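Local coordinates for protein D-mandelate dehydrogenase (Rhodotorula graminis, PDB 2W2K) that is a D-isomer specific 2-hydroxyacid dehydrogenase that probably interconverts D-mandelate and its 2-keto acid with a nicotinamide cofactor, at residues 25-30 with 327-332; 85-90 with 314-319; 103-108 with 340-345; 321-326 with 333-338. All blocks are in the same frame, centred on the assembly; numbering follows the deposited sequence.

Interaction 1 (25-30 with 327-332); sequences QKFEVI and FLLQGK
Phe-27 meets Leu-328 and Leu-329 where the last turn of helix 310-330 packs on the five-stranded parallel sheet that this family builds in its smaller, flavodoxin-like domain. Phe-27 stands between helix 17-26 and strand 28-31, outermost within this chain, so the long C-terminal helix is fitted against the helix-to-strand connection. The apolar contacts dominate. The far end of the ring reaches the helix: CZ of Phe-27 lies 3.7 Å from CD1 of Leu-329, and CE1 of Phe-27 touches CD1 of Leu-328 at 3.9 Å. Phe-27 and Leu-329 approach from opposite directions, and Val-6 and Ile-324 add to the apolar surroundings of the ring. An alanine in place of Phe-27 would probably open a gap beneath the two leucines and leave the helix end less firmly seated.

The polar part is the end of Lys-26. Its chain runs extended beyond CG, carrying NZ past the leucine to salt bridges with Asp-325, a turn earlier on helix 310-330, and Asp-22. The aliphatic base of the same side chain is used as well, with CB of Lys-26 3.9 Å from CD1 of Leu-329.

Interaction 2 (85-90 with 314-319); sequences AAAGAG and HEFERL
At the C-terminal end of strand 83-86, the fourth in the parallel sheet of the flavodoxin-like domain, the chain turns into a glycine-containing loop, and helix 310-330 presses Phe-316 against this turn. The C-terminal ends of the strands in parallel alpha/beta sheets commonly border the active site, and the position fits: the side chain of Phe-316 is about 6 Å from Gly-307, which contacts NAD(+) in a structure of this protein, although none is bound to this chain in the model.

The ring of Phe-316 lies against the backbone rather than against a large side chain. CA of Ala-87 and N of Gly-88 sit over one and the same face, both displaced toward the rim, and N of Gly-88 comes to 3.4 Å from CE1 of Phe-316. The peptide stands steeply over the ring, its Gly-88 N-H directed at the aromatic face. The methyl group of Ala-87 covers the root of the ring, its CB 3.7 Å from CD2 of Phe-316. With CG anti to the carbonyl carbon (chi1 -72°), the Phe-316 ring is directed off the helix toward the loop. Ser-109 and Ala-112 also touch it.

On another flank, Arg-318 and Glu-315 form a salt bridge within the helix, side-on through NE and NH2: NE bonds to OE1 of Glu-315 at 2.9 Å and NH2 to OE2 of Glu-315 at 2.8 Å.

A serine instead of Phe-316 would probably leave the Gly-88 N-H without the aromatic face it points at and open a gap beside Ala-87. An amide N-H over this electron-rich face probably adds a modest electrostatic attraction to the close fit.

Interaction 3 (103-108 with 340-345); sequences GVAFAN and KVFAPS
The ring of Phe-342 is laid across the backbone of residues 103-105, and here the contact is close. CE2 of Phe-342 is 3.7 Å from CA of Gly-103, while on the other flank of the ring CD1 of Phe-342 meets CB of Ala-105 at 3.7 Å. The carbonyl oxygen of Gly-103 lies over one ring face, offset toward the rim, and CE1 of Phe-342 also approaches O of Val-104. A chi1 of -66°, with CG beside the backbone N, swings the ring from the extended tail toward this short run of backbone; Asn-100 of helix 96-101 touches it too.

Strand 105-107 is one of the two outermost strands, within this chain, of the parallel sheet in the flavodoxin-like domain, and the C-terminal tail passes along it after helix 310-330. Just before, Ala-338 makes a direct backbone hydrogen bond with Phe-106.

By Lys-340 the two backbones have parted, and two waters bridge them. One water accepts from N of Phe-106 at 2.9 Å and lies 2.8 Å from O of Lys-340. A second lies 3.0 Å from O of Phe-106, close also to O of Lys-340, which is thereby approached by both waters.

Interaction 4 (321-326 with 333-338); sequences MTNIDR and PLLTPA
Arg-326 reaches from helix 310-330 to the carbonyl of Pro-333, where the chain, having left the helix, turns back along its flank. The guanidinium group grips this oxygen side-on with two nitrogens: NE to O of Pro-333 is 2.8 Å and NH2 to O of Pro-333 is 2.9 Å. Both bonds are bent, with N-H...O angles of 149° and 143°, as expected when one atom takes two donors of the same group. The acceptor lies near the guanidinium plane. The arginine chain is bent at chi3 (61°), which swings the flat group round to the carbonyl.

Leu-335 covers one face of that group, its CD2 over the centre and 3.7 Å from CZ of Arg-326. Its other methyl, CD1, packs on CG2 of Thr-322 at 3.9 Å.

Asn-323 is buried, its side chain packed against residues 334-336 and Ala-107. The polar ends of the two threonines are satisfied outside this pairing: OG1 of Thr-322 bonds to O of Arg-318 one turn back in the helix, and OG1 of Thr-336 bonds to O of Asn-108. Arg-326 thus ties the returning tail to the helix, and Thr-336 ties it to the loop that follows strand 105-107. Covered by leucine on one face and engaged along its NE-NH2 side, the Arg-326 guanidinium is probably held in a fixed rotation, and its charge is likely to polarise the Pro-333 carbonyl.

Helix 310-330 joins three of the contacts: interaction 2 uses its first half, interaction 4 the following turns and interaction 1 its end, with the centres of interactions 1 and 2 about 17 Å apart. Interactions 1 and 4 meet where Phe-327 packs on Leu-334, and interactions 1 and 3 touch through Phe-327 and Pro-344. Interaction 3 continues the tail begun in interaction 4; their centres are about 9 Å apart. It also adjoins interaction 2 through neighbouring strands 83-86 and 105-107. Interaction 2 comes nearest the NAD(+) site, followed by interaction 4, where the side chain of Thr-336 is about 11 Å from that of Ala-173; interactions 1 and 3 lie away from the cofactor-binding residues.

Interaction 1 (25-30 with 327-332)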
loop_
_atom_site.group_PDB
_atom_site.type_symbol
_atom_site.label_atom_id
_atom_site.label_comp_id
_atom_site.label_asym_id
_atom_site.label_seq_id
_atom_site.Cartn_x
_atom_site.Cartn_y
_atom_site.Cartn_z
ATOM N N GLN B 25 -5.273 -33.246 25.816
ATOM C CA GLN B 25 -5.765 -34.615 26.097
ATOM C C GLN B 25 -4.669 -35.649 25.774
ATOM O O GLN B 25 -4.389 -36.554 26.570
ATOM C CB GLN B 25 -7.067 -34.888 25.293
ATOM C CG GLN B 25 -7.824 -36.213 25.652
ATOM C CD GLN B 25 -7.098 -37.494 25.233
ATOM O OE1 GLN B 25 -6.929 -38.412 26.051
ATOM N NE2 GLN B 25 -6.685 -37.577 23.952
ATOM N N LYS B 26 -4.046 -35.504 24.606
ATOM C CA LYS B 26 -2.963 -36.403 24.152
ATOM C C LYS B 26 -1.645 -36.294 24.961
ATOM O O LYS B 26 -0.911 -37.295 25.112
ATOM C CB LYS B 26 -2.678 -36.163 22.645
ATOM C CG LYS B 26 -3.830 -36.542 21.698
ATOM C CD LYS B 26 -3.612 -35.980 20.277
ATOM C CE LYS B 26 -4.598 -36.595 19.266
ATOM N NZ LYS B 26 -4.566 -35.861 17.937
ATOM N N PHE B 27 -1.347 -35.095 25.463
ATOM C CA PHE B 27 -0.037 -34.764 26.095
ATOM C C PHE B 27 -0.216 -34.116 27.482
ATOM O O PHE B 27 -1.130 -33.302 27.669
ATOM C CB PHE B 27 0.712 -33.740 25.217
ATOM C CG PHE B 27 1.175 -34.274 23.873
ATOM C CD1 PHE B 27 2.193 -35.233 23.796
ATOM C CD2 PHE B 27 0.604 -33.802 22.677
ATOM C CE1 PHE B 27 2.629 -35.740 22.544
ATOM C CE2 PHE B 27 1.047 -34.291 21.418
ATOM C CZ PHE B 27 2.064 -35.263 21.365
ATOM N N GLU B 28 0.640 -34.459 28.454
ATOM C CA GLU B 28 0.688 -33.706 29.732
ATOM C C GLU B 28 1.472 -32.399 29.518
ATOM O O GLU B 28 2.697 -32.435 29.342
ATOM C CB GLU B 28 1.338 -34.543 30.861
ATOM C CG GLU B 28 1.447 -33.786 32.201
ATOM C CD GLU B 28 2.305 -34.515 33.236
ATOM O OE1 GLU B 28 2.755 -35.644 32.959
ATOM O OE2 GLU B 28 2.565 -33.924 34.309
ATOM N N VAL B 29 0.770 -31.256 29.526
ATOM C CA VAL B 29 1.395 -29.929 29.269
ATOM C C VAL B 29 1.801 -29.261 30.578
ATOM O O VAL B 29 0.962 -29.073 31.486
ATOM C CB VAL B 29 0.449 -28.988 28.430
ATOM C CG1 VAL B 29 1.102 -27.574 28.210
ATOM C CG2 VAL B 29 0.194 -29.609 27.062
ATOM N N ILE B 30 3.097 -28.938 30.675
ATOM C CA ILE B 30 3.741 -28.379 31.889
ATOM C C ILE B 30 4.094 -26.868 31.704
ATOM O O ILE B 30 4.966 -26.537 30.897
ATOM C CB ILE B 30 5.066 -29.163 32.225
ATOM C CG1 ILE B 30 4.861 -30.700 32.151
ATOM C CG2 ILE B 30 5.659 -28.681 33.572
ATOM C CD1 ILE B 30 6.188 -31.478 31.901
ATOM N N PHE B 327 5.324 -36.209 15.101
ATOM C CA PHE B 327 6.661 -36.724 15.449
ATOM C C PHE B 327 6.691 -37.643 16.691
ATOM O O PHE B 327 7.484 -38.588 16.738
ATOM C CB PHE B 327 7.636 -35.535 15.626
ATOM C CG PHE B 327 9.099 -35.910 15.525
ATOM C CD1 PHE B 327 9.702 -36.133 14.280
ATOM C CD2 PHE B 327 9.884 -36.027 16.678
ATOM C CE1 PHE B 327 11.057 -36.469 14.176
ATOM C CE2 PHE B 327 11.255 -36.359 16.584
ATOM C CZ PHE B 327 11.841 -36.577 15.333
ATOM N N LEU B 328 5.832 -37.389 17.678
ATOM C CA LEU B 328 5.781 -38.239 18.898
ATOM C C LEU B 328 4.728 -39.352 18.907
ATOM O O LEU B 328 4.917 -40.379 19.592
ATOM C CB LEU B 328 5.593 -37.381 20.173
ATOM C CG LEU B 328 6.732 -36.427 20.583
ATOM C CD1 LEU B 328 6.436 -35.808 21.959
ATOM C CD2 LEU B 328 8.101 -37.145 20.579
ATOM N N LEU B 329 3.614 -39.145 18.203
ATOM C CA LEU B 329 2.461 -40.090 18.265
ATOM C C LEU B 329 2.148 -40.863 16.954
ATOM O O LEU B 329 1.663 -42.008 16.997
ATOM C CB LEU B 329 1.198 -39.401 18.795
ATOM C CG LEU B 329 1.244 -38.797 20.216
ATOM C CD1 LEU B 329 -0.069 -38.148 20.615
ATOM C CD2 LEU B 329 1.670 -39.826 21.239
ATOM N N GLN B 330 2.435 -40.260 15.808
ATOM C CA GLN B 330 2.022 -40.817 14.494
ATOM C C GLN B 330 3.135 -41.543 13.708
ATOM O O GLN B 330 2.869 -42.147 12.656
ATOM C CB GLN B 330 1.419 -39.696 13.608
ATOM C CG GLN B 330 0.156 -39.020 14.164
ATOM C CD GLN B 330 -0.349 -37.876 13.263
ATOM O OE1 GLN B 330 -0.366 -37.985 12.035
ATOM N NE2 GLN B 330 -0.756 -36.789 13.875
ATOM N N GLY B 331 4.381 -41.481 14.187
ATOM C CA GLY B 331 5.521 -42.029 13.419
ATOM C C GLY B 331 5.793 -41.330 12.085
ATOM O O GLY B 331 6.357 -41.937 11.170
ATOM N N LYS B 332 5.405 -40.051 11.993
ATOM C CA LYS B 332 5.535 -39.228 10.778
ATOM C C LYS B 332 6.591 -38.097 10.915
ATOM O O LYS B 332 6.789 -37.553 12.010
ATOM C CB LYS B 332 4.179 -38.635 10.399
ATOM C CG LYS B 332 3.135 -39.689 9.981
ATOM C CD LYS B 332 1.966 -39.040 9.256
ATOM C CE LYS B 332 0.929 -40.072 8.848
ATOM N NZ LYS B 332 -0.301 -39.428 8.326
#

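Interaction 2 (85-90 with 314-319)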
loop_
_atom_site.group_PDB
_atom_site.type_symbol
_atom_site.label_atom_id
_atom_site.label_comp_id
_atom_site.label_asym_id
_atom_site.label_seq_id
_atom_site.Cartn_x
_atom_site.Cartn_y
_atom_site.Cartn_z
ATOM N N ALA B 85 9.306 -27.436 18.874
ATOM C CA ALA B 85 8.628 -26.697 17.783
ATOM C C ALA B 85 8.311 -25.256 18.218
ATOM O O ALA B 85 7.720 -25.052 19.289
ATOM C CB ALA B 85 7.312 -27.442 17.334
ATOM N N ALA B 86 8.649 -24.270 17.372
ATOM C CA ALA B 86 8.491 -22.834 17.732
ATOM C C ALA B 86 7.844 -22.009 16.626
ATOM O O ALA B 86 8.083 -22.272 15.438
ATOM C CB ALA B 86 9.853 -22.211 18.092
ATOM N N ALA B 87 7.048 -21.006 17.033
ATOM C CA ALA B 87 6.511 -19.983 16.134
ATOM C C ALA B 87 7.619 -19.154 15.449
ATOM O O ALA B 87 8.686 -18.968 16.030
ATOM C CB ALA B 87 5.566 -19.045 16.909
ATOM N N GLY B 88 7.345 -18.671 14.226
ATOM C CA GLY B 88 8.245 -17.742 13.510
ATOM C C GLY B 88 9.310 -18.452 12.681
ATOM O O GLY B 88 9.266 -19.674 12.517
ATOM N N ALA B 89 10.254 -17.689 12.125
ATOM C CA ALA B 89 11.459 -18.312 11.527
ATOM C C ALA B 89 12.661 -17.388 11.632
ATOM O O ALA B 89 12.503 -16.174 11.679
ATOM C CB ALA B 89 11.205 -18.711 10.083
ATOM N N GLY B 90 13.860 -17.963 11.656
ATOM C CA GLY B 90 15.097 -17.170 11.759
ATOM C C GLY B 90 15.288 -16.651 13.171
ATOM O O GLY B 90 14.820 -15.563 13.504
ATOM N N HIS B 314 -2.774 -17.959 13.612
ATOM C CA HIS B 314 -3.524 -19.235 13.439
ATOM C C HIS B 314 -2.583 -20.333 12.902
ATOM O O HIS B 314 -2.572 -21.482 13.397
ATOM C CB HIS B 314 -4.695 -19.061 12.452
ATOM C CG HIS B 314 -5.964 -18.531 13.064
ATOM N ND1 HIS B 314 -6.012 -17.395 13.848
ATOM C CD2 HIS B 314 -7.238 -18.988 12.995
ATOM C CE1 HIS B 314 -7.259 -17.182 14.242
ATOM N NE2 HIS B 314 -8.023 -18.130 13.732
ATOM N N GLU B 315 -1.797 -19.990 11.876
ATOM C CA GLU B 315 -0.877 -20.965 11.288
ATOM C C GLU B 315 0.326 -21.329 12.206
ATOM O O GLU B 315 0.765 -22.500 12.198
ATOM C CB GLU B 315 -0.487 -20.570 9.844
ATOM C CG GLU B 315 0.316 -21.627 9.070
ATOM C CD GLU B 315 -0.511 -22.820 8.516
ATOM O OE1 GLU B 315 -1.735 -22.965 8.807
ATOM O OE2 GLU B 315 0.113 -23.628 7.781
ATOM N N PHE B 316 0.845 -20.369 12.994
ATOM C CA PHE B 316 1.865 -20.675 14.044
ATOM C C PHE B 316 1.328 -21.753 15.025
ATOM O O PHE B 316 2.018 -22.738 15.325
ATOM C CB PHE B 316 2.303 -19.428 14.886
ATOM C CG PHE B 316 3.174 -18.421 14.158
ATOM C CD1 PHE B 316 3.849 -18.732 12.962
ATOM C CD2 PHE B 316 3.334 -17.142 14.697
ATOM C CE1 PHE B 316 4.659 -17.738 12.304
ATOM C CE2 PHE B 316 4.133 -16.167 14.064
ATOM C CZ PHE B 316 4.803 -16.481 12.864
ATOM N N GLU B 317 0.114 -21.546 15.554
ATOM C CA GLU B 317 -0.521 -22.525 16.466
ATOM C C GLU B 317 -0.762 -23.884 15.794
ATOM O O GLU B 317 -0.451 -24.926 16.393
ATOM C CB GLU B 317 -1.828 -21.941 17.066
ATOM C CG GLU B 317 -1.535 -20.748 18.010
ATOM C CD GLU B 317 -2.717 -20.294 18.886
ATOM O OE1 GLU B 317 -3.838 -20.849 18.765
ATOM O OE2 GLU B 317 -2.493 -19.353 19.698
ATOM N N ARG B 318 -1.290 -23.892 14.557
ATOM C CA ARG B 318 -1.507 -25.176 13.828
ATOM C C ARG B 318 -0.194 -25.944 13.563
ATOM O O ARG B 318 -0.126 -27.154 13.804
ATOM C CB ARG B 318 -2.267 -24.973 12.492
ATOM C CG ARG B 318 -2.689 -26.331 11.796
ATOM C CD ARG B 318 -3.247 -26.096 10.369
ATOM N NE ARG B 318 -2.184 -25.800 9.397
ATOM C CZ ARG B 318 -1.442 -26.719 8.768
ATOM N NH1 ARG B 318 -1.616 -28.027 8.995
ATOM N NH2 ARG B 318 -0.515 -26.336 7.902
ATOM N N LEU B 319 0.848 -25.253 13.074
ATOM C CA LEU B 319 2.127 -25.924 12.747
ATOM C C LEU B 319 2.839 -26.485 13.997
ATOM O O LEU B 319 3.284 -27.646 13.998
ATOM C CB LEU B 319 3.063 -24.987 11.935
ATOM C CG LEU B 319 2.697 -24.778 10.444
ATOM C CD1 LEU B 319 3.588 -23.658 9.866
ATOM C CD2 LEU B 319 2.855 -26.079 9.643
#

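Interaction 3 (103-108 with 340-345)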
loop_
_atom_site.group_PDB
_atom_site.type_symbol
_atom_site.label_atom_id
_atom_site.label_comp_id
_atom_site.label_asym_id
_atom_site.label_seq_id
_atom_site.Cartn_x
_atom_site.Cartn_y
_atom_site.Cartn_z
ATOM N N GLY B 103 20.782 -34.773 20.132
ATOM C CA GLY B 103 19.806 -35.645 19.475
ATOM C C GLY B 103 18.383 -35.092 19.469
ATOM O O GLY B 103 17.443 -35.864 19.346
ATOM N N VAL B 104 18.244 -33.759 19.592
ATOM C CA VAL B 104 16.946 -33.068 19.622
ATOM C C VAL B 104 16.626 -32.445 18.249
ATOM O O VAL B 104 17.403 -31.640 17.747
ATOM C CB VAL B 104 16.885 -31.950 20.721
ATOM C CG1 VAL B 104 15.468 -31.279 20.759
ATOM C CG2 VAL B 104 17.294 -32.501 22.112
ATOM N N ALA B 105 15.474 -32.819 17.676
ATOM C CA ALA B 105 14.988 -32.303 16.392
ATOM C C ALA B 105 14.329 -30.939 16.597
ATOM O O ALA B 105 13.639 -30.732 17.596
ATOM C CB ALA B 105 13.956 -33.294 15.778
ATOM N N PHE B 106 14.534 -30.015 15.655
ATOM C CA PHE B 106 13.904 -28.677 15.721
ATOM C C PHE B 106 12.987 -28.417 14.501
ATOM O O PHE B 106 13.276 -28.851 13.379
ATOM C CB PHE B 106 14.981 -27.574 15.849
ATOM C CG PHE B 106 14.424 -26.167 16.095
ATOM C CD1 PHE B 106 13.848 -25.824 17.334
ATOM C CD2 PHE B 106 14.524 -25.177 15.102
ATOM C CE1 PHE B 106 13.333 -24.520 17.572
ATOM C CE2 PHE B 106 14.018 -23.875 15.327
ATOM C CZ PHE B 106 13.412 -23.553 16.574
ATOM N N ALA B 107 11.886 -27.716 14.745
ATOM C CA ALA B 107 11.016 -27.180 13.696
ATOM C C ALA B 107 10.698 -25.714 13.981
ATOM O O ALA B 107 10.328 -25.355 15.120
ATOM C CB ALA B 107 9.711 -27.981 13.626
ATOM N N ASN B 108 10.846 -24.867 12.957
ATOM C CA ASN B 108 10.243 -23.526 12.994
ATOM C C ASN B 108 8.819 -23.579 12.380
ATOM O O ASN B 108 8.229 -24.662 12.273
ATOM C CB ASN B 108 11.141 -22.483 12.305
ATOM C CG ASN B 108 11.425 -22.810 10.827
ATOM O OD1 ASN B 108 10.724 -23.596 10.199
ATOM N ND2 ASN B 108 12.457 -22.154 10.260
ATOM N N LYS B 340 19.343 -30.316 11.485
ATOM C CA LYS B 340 19.419 -31.774 11.253
ATOM C C LYS B 340 18.055 -32.466 11.301
ATOM O O LYS B 340 17.205 -32.127 12.139
ATOM C CB LYS B 340 20.363 -32.457 12.255
ATOM C CG LYS B 340 21.856 -32.191 12.014
ATOM N N VAL B 341 17.865 -33.447 10.418
ATOM C CA VAL B 341 16.621 -34.262 10.384
ATOM C C VAL B 341 16.807 -35.595 11.126
ATOM O O VAL B 341 17.845 -36.258 10.968
ATOM C CB VAL B 341 16.139 -34.487 8.924
ATOM C CG1 VAL B 341 15.029 -35.548 8.836
ATOM C CG2 VAL B 341 15.686 -33.180 8.287
ATOM N N PHE B 342 15.814 -35.973 11.941
ATOM C CA PHE B 342 15.868 -37.188 12.765
ATOM C C PHE B 342 14.681 -38.130 12.473
ATOM O O PHE B 342 13.617 -37.684 12.043
ATOM C CB PHE B 342 15.849 -36.829 14.262
ATOM C CG PHE B 342 17.068 -36.071 14.742
ATOM C CD1 PHE B 342 17.178 -34.690 14.550
ATOM C CD2 PHE B 342 18.090 -36.725 15.413
ATOM C CE1 PHE B 342 18.290 -33.992 15.009
ATOM C CE2 PHE B 342 19.214 -36.029 15.872
ATOM C CZ PHE B 342 19.305 -34.661 15.680
ATOM N N ALA B 343 14.863 -39.426 12.715
ATOM C CA ALA B 343 13.768 -40.393 12.532
ATOM C C ALA B 343 12.759 -40.252 13.671
ATOM O O ALA B 343 13.174 -40.124 14.833
ATOM C CB ALA B 343 14.319 -41.819 12.476
ATOM N N PRO B 344 11.434 -40.249 13.353
ATOM C CA PRO B 344 10.402 -40.216 14.408
ATOM C C PRO B 344 10.358 -41.502 15.242
ATOM O O PRO B 344 10.839 -42.528 14.787
ATOM C CB PRO B 344 9.082 -40.043 13.632
ATOM C CG PRO B 344 9.370 -40.411 12.243
ATOM C CD PRO B 344 10.850 -40.246 12.000
ATOM N N SER B 345 9.785 -41.434 16.447
ATOM C CA SER B 345 9.586 -42.625 17.290
ATOM C C SER B 345 8.764 -43.675 16.538
ATOM O O SER B 345 7.895 -43.321 15.730
ATOM C CB SER B 345 8.867 -42.267 18.605
ATOM O OG SER B 345 9.496 -41.202 19.297
HETATM O O HOH W 1 16.803 -29.858 13.788
HETATM O O HOH W 2 14.341 -31.380 12.291
#

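Interaction 4 (321-326 with 333-338)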
loop_
_atom_site.group_PDB
_atom_site.type_symbol
_atom_site.label_atom_id
_atom_site.label_comp_id
_atom_site.label_asym_id
_atom_site.label_seq_id
_atom_site.Cartn_x
_atom_site.Cartn_y
_atom_site.Cartn_z
ATOM N N MET B 321 1.616 -27.368 17.037
ATOM C CA MET B 321 0.865 -28.507 17.616
ATOM C C MET B 321 0.930 -29.754 16.721
ATOM O O MET B 321 1.203 -30.860 17.211
ATOM C CB MET B 321 -0.598 -28.124 17.899
ATOM C CG MET B 321 -0.799 -27.088 19.033
ATOM S SD MET B 321 -2.555 -26.867 19.486
ATOM C CE MET B 321 -2.875 -25.185 18.968
ATOM N N THR B 322 0.692 -29.572 15.410
ATOM C CA THR B 322 0.722 -30.670 14.431
ATOM C C THR B 322 2.098 -31.326 14.284
ATOM O O THR B 322 2.199 -32.557 14.196
ATOM C CB THR B 322 0.154 -30.208 13.020
ATOM O OG1 THR B 322 -1.189 -29.707 13.180
ATOM C CG2 THR B 322 0.152 -31.357 12.011
ATOM N N ASN B 323 3.159 -30.511 14.259
ATOM C CA ASN B 323 4.531 -31.033 14.231
ATOM C C ASN B 323 4.816 -32.030 15.374
ATOM O O ASN B 323 5.328 -33.156 15.145
ATOM C CB ASN B 323 5.548 -29.882 14.246
ATOM C CG ASN B 323 5.895 -29.344 12.831
ATOM O OD1 ASN B 323 6.011 -28.116 12.621
ATOM N ND2 ASN B 323 6.076 -30.241 11.888
ATOM N N ILE B 324 4.480 -31.633 16.598
ATOM C CA ILE B 324 4.751 -32.482 17.788
ATOM C C ILE B 324 3.878 -33.772 17.800
ATOM O O ILE B 324 4.365 -34.881 18.127
ATOM C CB ILE B 324 4.642 -31.642 19.101
ATOM C CG1 ILE B 324 5.785 -30.595 19.173
ATOM C CG2 ILE B 324 4.672 -32.536 20.351
ATOM C CD1 ILE B 324 5.556 -29.503 20.238
ATOM N N ASP B 325 2.615 -33.637 17.399
ATOM C CA ASP B 325 1.683 -34.791 17.290
ATOM C C ASP B 325 2.201 -35.827 16.279
ATOM O O ASP B 325 2.333 -37.021 16.610
ATOM C CB ASP B 325 0.274 -34.292 16.897
ATOM C CG ASP B 325 -0.832 -35.356 17.064
ATOM O OD1 ASP B 325 -0.571 -36.581 17.081
ATOM O OD2 ASP B 325 -2.001 -34.949 17.176
ATOM N N ARG B 326 2.485 -35.367 15.057
ATOM C CA ARG B 326 3.119 -36.209 14.014
ATOM C C ARG B 326 4.371 -36.956 14.530
ATOM O O ARG B 326 4.454 -38.175 14.408
ATOM C CB ARG B 326 3.497 -35.395 12.771
ATOM C CG ARG B 326 2.298 -34.951 11.931
ATOM C CD ARG B 326 2.699 -33.968 10.801
ATOM N NE ARG B 326 3.652 -34.538 9.840
ATOM C CZ ARG B 326 3.338 -35.143 8.688
ATOM N NH1 ARG B 326 2.071 -35.283 8.311
ATOM N NH2 ARG B 326 4.312 -35.605 7.908
ATOM N N PRO B 333 7.279 -37.758 9.811
ATOM C CA PRO B 333 8.257 -36.653 9.816
ATOM C C PRO B 333 7.643 -35.263 10.044
ATOM O O PRO B 333 6.452 -35.049 9.772
ATOM C CB PRO B 333 8.878 -36.725 8.410
ATOM C CG PRO B 333 7.869 -37.443 7.583
ATOM C CD PRO B 333 7.203 -38.415 8.491
ATOM N N LEU B 334 8.465 -34.348 10.566
ATOM C CA LEU B 334 8.096 -32.926 10.739
ATOM C C LEU B 334 7.753 -32.271 9.386
ATOM O O LEU B 334 8.329 -32.621 8.344
ATOM C CB LEU B 334 9.257 -32.148 11.412
ATOM C CG LEU B 334 9.729 -32.508 12.847
ATOM C CD1 LEU B 334 11.075 -31.802 13.225
ATOM C CD2 LEU B 334 8.638 -32.218 13.874
ATOM N N LEU B 335 6.801 -31.343 9.412
ATOM C CA LEU B 335 6.382 -30.586 8.216
ATOM C C LEU B 335 7.386 -29.477 7.868
ATOM O O LEU B 335 7.628 -29.183 6.682
ATOM C CB LEU B 335 4.992 -29.981 8.441
ATOM C CG LEU B 335 3.774 -30.900 8.656
ATOM C CD1 LEU B 335 2.559 -30.100 9.169
ATOM C CD2 LEU B 335 3.421 -31.705 7.393
ATOM N N THR B 336 7.976 -28.879 8.907
ATOM C CA THR B 336 8.869 -27.702 8.771
ATOM C C THR B 336 10.179 -27.821 9.569
ATOM O O THR B 336 10.473 -26.983 10.424
ATOM C CB THR B 336 8.150 -26.363 9.145
ATOM O OG1 THR B 336 7.537 -26.470 10.450
ATOM C CG2 THR B 336 7.077 -25.996 8.104
ATOM N N PRO B 337 10.999 -28.850 9.272
ATOM C CA PRO B 337 12.249 -28.992 10.012
ATOM C C PRO B 337 13.217 -27.856 9.690
ATOM O O PRO B 337 13.161 -27.280 8.586
ATOM C CB PRO B 337 12.828 -30.300 9.471
ATOM C CG PRO B 337 12.239 -30.429 8.087
ATOM C CD PRO B 337 10.839 -29.914 8.259
ATOM N N ALA B 338 14.057 -27.524 10.667
ATOM C CA ALA B 338 15.218 -26.660 10.464
ATOM C C ALA B 338 16.416 -27.277 11.177
ATOM O O ALA B 338 16.322 -27.663 12.361
ATOM C CB ALA B 338 14.947 -25.232 10.977
#